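Local coordinates for Lmo0135 protein (PDB 5ISU) that probably binds peptides outside the cell and delivers them to an ABC transporter for uptake, at residues 255-267 against 388-401. Residues are numbered along the deposited sequence; the frame is centred on the assembly and turned at random.
Sequences ENRLSYATFNENQ and RKNADYSIALNGYI
The amide of N264 lies over one face of the Y393 ring, its ND2 3.2 Å above the plane and over the centre. CG is anti to the backbone N (chi1 -167°), which sets the amide there. The Y260 ring has L258 O at its edge, in plane. It meets the Y400 ring obliquely, with planes at 48°. G399 CA lies over one face of the R257 guanidinium, whose NH2 forms a salt bridge with D468. N264 ND2 donates to N390 O (3.0 Å) and Y393 O (2.9 Å), which hinders rotation of the amide. Its OD1 takes N266 N in an Asx turn and also N423 ND2. N266 ND2 donates to R388 O and N390 O. Q267 NE2 donates to A391 O, and its OE1 accepts from S394 OG (2.8 Å). These amides fasten the type I turn 264-267, closed by Q267 N to N264 O, to the loop 388-394. L258, Y260 and Y400 share one sheet face; on the other, A261 CB packs on I395 CG2 and L397 CD2. Paired backbone bonds join L258 with Y400 and Y260 with N398. Beyond F263, N264 N bonds to S394 O. Strand 248-263 also pairs with 462-475, and 395-400 with 341-347. This antiparallel pair belongs to the mixed sheet of a periplasmic-binding-protein fold.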
loop_
_atom_site.group_PDB
_atom_site.type_symbol
_atom_site.label_atom_id
_atom_site.label_comp_id
_atom_site.label_asym_id
_atom_site.label_seq_id
_atom_site.Cartn_x
_atom_site.Cartn_y
_atom_site.Cartn_z
ATOM N N GLU A 255 7.621 3.450 3.610
ATOM C CA GLU A 255 6.711 2.970 2.563
ATOM C C GLU A 255 5.430 2.421 3.180
ATOM O O GLU A 255 4.557 1.938 2.459
ATOM C CB GLU A 255 7.371 1.927 1.650
ATOM C CG GLU A 255 6.545 1.640 0.383
ATOM C CD GLU A 255 7.376 1.203 -0.820
ATOM O OE1 GLU A 255 7.051 1.645 -1.952
ATOM O OE2 GLU A 255 8.380 0.474 -0.640
ATOM N N ASN A 256 5.310 2.536 4.503
ATOM C CA ASN A 256 4.160 2.007 5.246
ATOM C C ASN A 256 3.972 0.520 4.979
ATOM O O ASN A 256 2.856 0.017 4.965
ATOM C CB ASN A 256 2.882 2.792 4.944
ATOM C CG ASN A 256 2.949 4.229 5.415
ATOM O OD1 ASN A 256 3.709 4.579 6.304
ATOM N ND2 ASN A 256 2.127 5.056 4.836
ATOM N N ARG A 257 5.079 -0.177 4.749
ATOM C CA ARG A 257 5.024 -1.594 4.509
ATOM C C ARG A 257 5.465 -2.365 5.749
ATOM O O ARG A 257 6.481 -2.029 6.365
ATOM C CB ARG A 257 5.914 -1.977 3.337
ATOM C CG ARG A 257 5.936 -3.474 3.058
ATOM C CD ARG A 257 6.738 -3.809 1.818
ATOM N NE ARG A 257 6.740 -5.255 1.524
ATOM C CZ ARG A 257 7.558 -6.157 2.077
ATOM N NH1 ARG A 257 7.470 -7.439 1.715
ATOM N NH2 ARG A 257 8.461 -5.806 2.996
ATOM N N LEU A 258 4.671 -3.361 6.131
ATOM C CA LEU A 258 5.051 -4.275 7.182
ATOM C C LEU A 258 5.602 -5.547 6.520
ATOM O O LEU A 258 4.968 -6.113 5.645
ATOM C CB LEU A 258 3.865 -4.668 8.075
ATOM C CG LEU A 258 4.185 -5.847 9.006
ATOM C CD1 LEU A 258 5.231 -5.493 10.061
ATOM C CD2 LEU A 258 2.945 -6.428 9.669
ATOM N N SER A 259 6.789 -5.962 6.931
ATOM C CA SER A 259 7.406 -7.224 6.504
ATOM C C SER A 259 7.135 -8.142 7.682
ATOM O O SER A 259 7.417 -7.755 8.828
ATOM C CB SER A 259 8.906 -7.055 6.321
ATOM O OG SER A 259 9.553 -8.302 6.089
ATOM N N TYR A 260 6.554 -9.317 7.425
ATOM C CA TYR A 260 6.226 -10.240 8.496
ATOM C C TYR A 260 6.240 -11.696 8.083
ATOM O O TYR A 260 6.268 -12.017 6.908
ATOM C CB TYR A 260 4.847 -9.902 9.046
ATOM C CG TYR A 260 3.692 -10.170 8.115
ATOM C CD1 TYR A 260 3.439 -9.343 7.029
ATOM C CD2 TYR A 260 2.852 -11.243 8.317
ATOM C CE1 TYR A 260 2.388 -9.577 6.167
ATOM C CE2 TYR A 260 1.767 -11.486 7.474
ATOM C CZ TYR A 260 1.541 -10.651 6.398
ATOM O OH TYR A 260 0.485 -10.885 5.549
ATOM N N ALA A 261 6.222 -12.571 9.083
ATOM C CA ALA A 261 6.131 -14.007 8.883
ATOM C C ALA A 261 4.786 -14.472 9.427
ATOM O O ALA A 261 4.362 -14.015 10.462
ATOM C CB ALA A 261 7.250 -14.701 9.611
ATOM N N THR A 262 4.125 -15.378 8.722
ATOM C CA THR A 262 2.840 -15.930 9.148
ATOM C C THR A 262 3.050 -17.343 9.641
ATOM O O THR A 262 3.881 -18.046 9.102
ATOM C CB THR A 262 1.884 -16.094 7.957
ATOM O OG1 THR A 262 2.393 -17.117 7.089
ATOM C CG2 THR A 262 1.732 -14.815 7.169
ATOM N N PHE A 263 2.279 -17.779 10.632
ATOM C CA PHE A 263 2.356 -19.175 11.122
ATOM C C PHE A 263 1.084 -19.863 10.650
ATOM O O PHE A 263 -0.009 -19.452 11.040
ATOM C CB PHE A 263 2.482 -19.246 12.641
ATOM C CG PHE A 263 3.734 -18.587 13.182
ATOM C CD1 PHE A 263 4.982 -19.120 12.915
ATOM C CD2 PHE A 263 3.652 -17.478 14.012
ATOM C CE1 PHE A 263 6.130 -18.526 13.414
ATOM C CE2 PHE A 263 4.796 -16.888 14.525
ATOM C CZ PHE A 263 6.035 -17.414 14.223
ATOM N N ASN A 264 1.226 -20.876 9.788
ATOM C CA ASN A 264 0.060 -21.570 9.202
ATOM C C ASN A 264 -0.630 -22.514 10.183
ATOM O O ASN A 264 -0.201 -23.659 10.360
ATOM C CB ASN A 264 0.474 -22.358 7.956
ATOM C CG ASN A 264 -0.720 -22.834 7.125
ATOM O OD1 ASN A 264 -1.873 -22.724 7.540
ATOM N ND2 ASN A 264 -0.442 -23.340 5.930
ATOM N N GLU A 265 -1.724 -22.053 10.785
ATOM C CA GLU A 265 -2.460 -22.879 11.742
ATOM C C GLU A 265 -3.189 -24.094 11.134
ATOM O O GLU A 265 -3.793 -24.864 11.871
ATOM C CB GLU A 265 -3.396 -22.029 12.596
ATOM C CG GLU A 265 -2.626 -20.993 13.399
ATOM C CD GLU A 265 -3.474 -20.227 14.401
ATOM O OE1 GLU A 265 -4.495 -20.764 14.878
ATOM O OE2 GLU A 265 -3.077 -19.090 14.754
ATOM N N ASN A 266 -3.158 -24.253 9.808
ATOM C CA ASN A 266 -3.721 -25.469 9.189
ATOM C C ASN A 266 -2.798 -26.673 9.491
ATOM O O ASN A 266 -3.241 -27.822 9.428
ATOM C CB ASN A 266 -3.956 -25.314 7.681
ATOM C CG ASN A 266 -5.146 -24.418 7.356
ATOM O OD1 ASN A 266 -5.980 -24.118 8.223
ATOM N ND2 ASN A 266 -5.247 -24.012 6.088
ATOM N N GLN A 267 -1.520 -26.406 9.801
ATOM C CA GLN A 267 -0.603 -27.467 10.220
ATOM C C GLN A 267 -0.895 -27.659 11.703
ATOM O O GLN A 267 -0.809 -26.710 12.465
ATOM C CB GLN A 267 0.877 -27.108 10.002
ATOM C CG GLN A 267 1.296 -27.051 8.536
ATOM C CD GLN A 267 2.804 -27.173 8.344
ATOM O OE1 GLN A 267 3.577 -27.061 9.296
ATOM N NE2 GLN A 267 3.226 -27.417 7.106
ATOM N N ARG A 388 -6.843 -20.922 1.139
ATOM C CA ARG A 388 -7.123 -21.052 2.583
ATOM C C ARG A 388 -7.161 -22.479 3.160
ATOM O O ARG A 388 -7.175 -22.641 4.380
ATOM C CB ARG A 388 -8.418 -20.289 2.965
ATOM C CG ARG A 388 -8.359 -18.770 2.797
ATOM C CD ARG A 388 -7.514 -18.062 3.861
ATOM N NE ARG A 388 -6.155 -18.597 3.945
ATOM C CZ ARG A 388 -5.150 -18.281 3.127
ATOM N NH1 ARG A 388 -3.967 -18.860 3.292
ATOM N NH2 ARG A 388 -5.310 -17.407 2.137
ATOM N N LYS A 389 -7.161 -23.500 2.310
ATOM C CA LYS A 389 -7.164 -24.885 2.795
ATOM C C LYS A 389 -5.766 -25.502 2.784
ATOM O O LYS A 389 -5.582 -26.621 3.272
ATOM C CB LYS A 389 -8.080 -25.731 1.920
ATOM C CG LYS A 389 -9.527 -25.248 1.897
ATOM C CD LYS A 389 -10.282 -25.797 0.702
ATOM C CE LYS A 389 -9.773 -25.193 -0.604
ATOM N NZ LYS A 389 -10.562 -25.668 -1.770
ATOM N N ASN A 390 -4.788 -24.769 2.248
ATOM C CA ASN A 390 -3.416 -25.275 2.103
ATOM C C ASN A 390 -2.653 -25.368 3.425
ATOM O O ASN A 390 -2.665 -24.435 4.232
ATOM C CB ASN A 390 -2.650 -24.407 1.097
ATOM C CG ASN A 390 -1.296 -24.996 0.711
ATOM O OD1 ASN A 390 -0.395 -25.133 1.551
ATOM N ND2 ASN A 390 -1.127 -25.301 -0.575
ATOM N N ALA A 391 -1.987 -26.510 3.617
ATOM C CA ALA A 391 -1.175 -26.794 4.808
ATOM C C ALA A 391 0.243 -27.262 4.430
ATOM O O ALA A 391 0.897 -27.968 5.207
ATOM C CB ALA A 391 -1.860 -27.841 5.674
ATOM N N ASP A 392 0.711 -26.876 3.243
ATOM C CA ASP A 392 2.066 -27.232 2.806
ATOM C C ASP A 392 3.105 -26.400 3.535
ATOM O O ASP A 392 4.143 -26.913 3.941
ATOM C CB ASP A 392 2.242 -27.001 1.305
ATOM C CG ASP A 392 1.335 -27.866 0.464
ATOM O OD1 ASP A 392 0.721 -28.831 0.987
ATOM O OD2 ASP A 392 1.252 -27.580 -0.745
ATOM N N TYR A 393 2.808 -25.115 3.704
ATOM C CA TYR A 393 3.738 -24.188 4.344
ATOM C C TYR A 393 3.512 -24.089 5.844
ATOM O O TYR A 393 2.384 -24.010 6.307
ATOM C CB TYR A 393 3.653 -22.783 3.698
ATOM C CG TYR A 393 2.330 -22.013 3.884
ATOM C CD1 TYR A 393 1.247 -22.226 3.026
ATOM C CD2 TYR A 393 2.194 -21.038 4.874
ATOM C CE1 TYR A 393 0.057 -21.525 3.169
ATOM C CE2 TYR A 393 1.010 -20.323 5.017
ATOM C CZ TYR A 393 -0.060 -20.581 4.163
ATOM O OH TYR A 393 -1.248 -19.893 4.286
ATOM N N SER A 394 4.599 -24.116 6.601
ATOM C CA SER A 394 4.514 -23.935 8.041
ATOM C C SER A 394 4.570 -22.428 8.258
ATOM O O SER A 394 3.828 -21.863 9.059
ATOM C CB SER A 394 5.689 -24.609 8.750
ATOM O OG SER A 394 5.900 -25.917 8.253
ATOM N N ILE A 395 5.460 -21.787 7.513
ATOM C CA ILE A 395 5.672 -20.348 7.607
ATOM C C ILE A 395 5.768 -19.761 6.210
ATOM O O ILE A 395 6.321 -20.396 5.297
ATOM C CB ILE A 395 6.991 -20.040 8.355
ATOM C CG1 ILE A 395 6.959 -20.649 9.762
ATOM C CG2 ILE A 395 7.246 -18.532 8.419
ATOM C CD1 ILE A 395 8.271 -20.542 10.508
ATOM N N ALA A 396 5.209 -18.564 6.046
ATOM C CA ALA A 396 5.272 -17.827 4.797
ATOM C C ALA A 396 5.682 -16.371 5.081
ATOM O O ALA A 396 5.154 -15.725 5.987
ATOM C CB ALA A 396 3.941 -17.877 4.086
ATOM N N LEU A 397 6.652 -15.880 4.327
ATOM C CA LEU A 397 7.102 -14.505 4.462
ATOM C C LEU A 397 6.229 -13.656 3.573
ATOM O O LEU A 397 5.990 -14.006 2.419
ATOM C CB LEU A 397 8.563 -14.364 4.058
ATOM C CG LEU A 397 9.488 -15.255 4.872
ATOM C CD1 LEU A 397 10.916 -15.121 4.385
ATOM C CD2 LEU A 397 9.379 -14.925 6.360
ATOM N N ASN A 398 5.749 -12.537 4.101
ATOM C CA ASN A 398 4.882 -11.680 3.314
ATOM C C ASN A 398 5.029 -10.228 3.738
ATOM O O ASN A 398 5.838 -9.885 4.622
ATOM C CB ASN A 398 3.437 -12.150 3.503
ATOM C CG ASN A 398 2.609 -12.051 2.234
ATOM O OD1 ASN A 398 2.867 -11.233 1.333
ATOM N ND2 ASN A 398 1.613 -12.912 2.145
ATOM N N GLY A 399 4.241 -9.376 3.100
ATOM C CA GLY A 399 4.243 -7.961 3.425
ATOM C C GLY A 399 2.999 -7.281 2.943
ATOM O O GLY A 399 2.307 -7.810 2.100
ATOM N N TYR A 400 2.682 -6.137 3.530
ATOM C CA TYR A 400 1.540 -5.354 3.087
ATOM C C TYR A 400 1.642 -3.871 3.371
ATOM O O TYR A 400 2.346 -3.438 4.281
ATOM C CB TYR A 400 0.214 -5.884 3.647
ATOM C CG TYR A 400 0.090 -6.082 5.175
ATOM C CD1 TYR A 400 0.255 -5.033 6.089
ATOM C CD2 TYR A 400 -0.300 -7.306 5.683
ATOM C CE1 TYR A 400 0.112 -5.241 7.466
ATOM C CE2 TYR A 400 -0.457 -7.513 7.045
ATOM C CZ TYR A 400 -0.264 -6.484 7.927
ATOM O OH TYR A 400 -0.448 -6.752 9.262
ATOM N N ILE A 401 0.913 -3.111 2.562
ATOM C CA ILE A 401 0.771 -1.667 2.671
ATOM C C ILE A 401 -0.756 -1.495 2.697
ATOM O O ILE A 401 -1.402 -1.521 1.639
ATOM C CB ILE A 401 1.390 -0.970 1.452
ATOM C CG1 ILE A 401 2.874 -1.363 1.300
ATOM C CG2 ILE A 401 1.226 0.538 1.561
ATOM C CD1 ILE A 401 3.491 -0.945 -0.022
HETATM O O HOH W 1 0.374 -9.797 3.042
HETATM O O HOH W 2 5.705 -28.616 6.637
#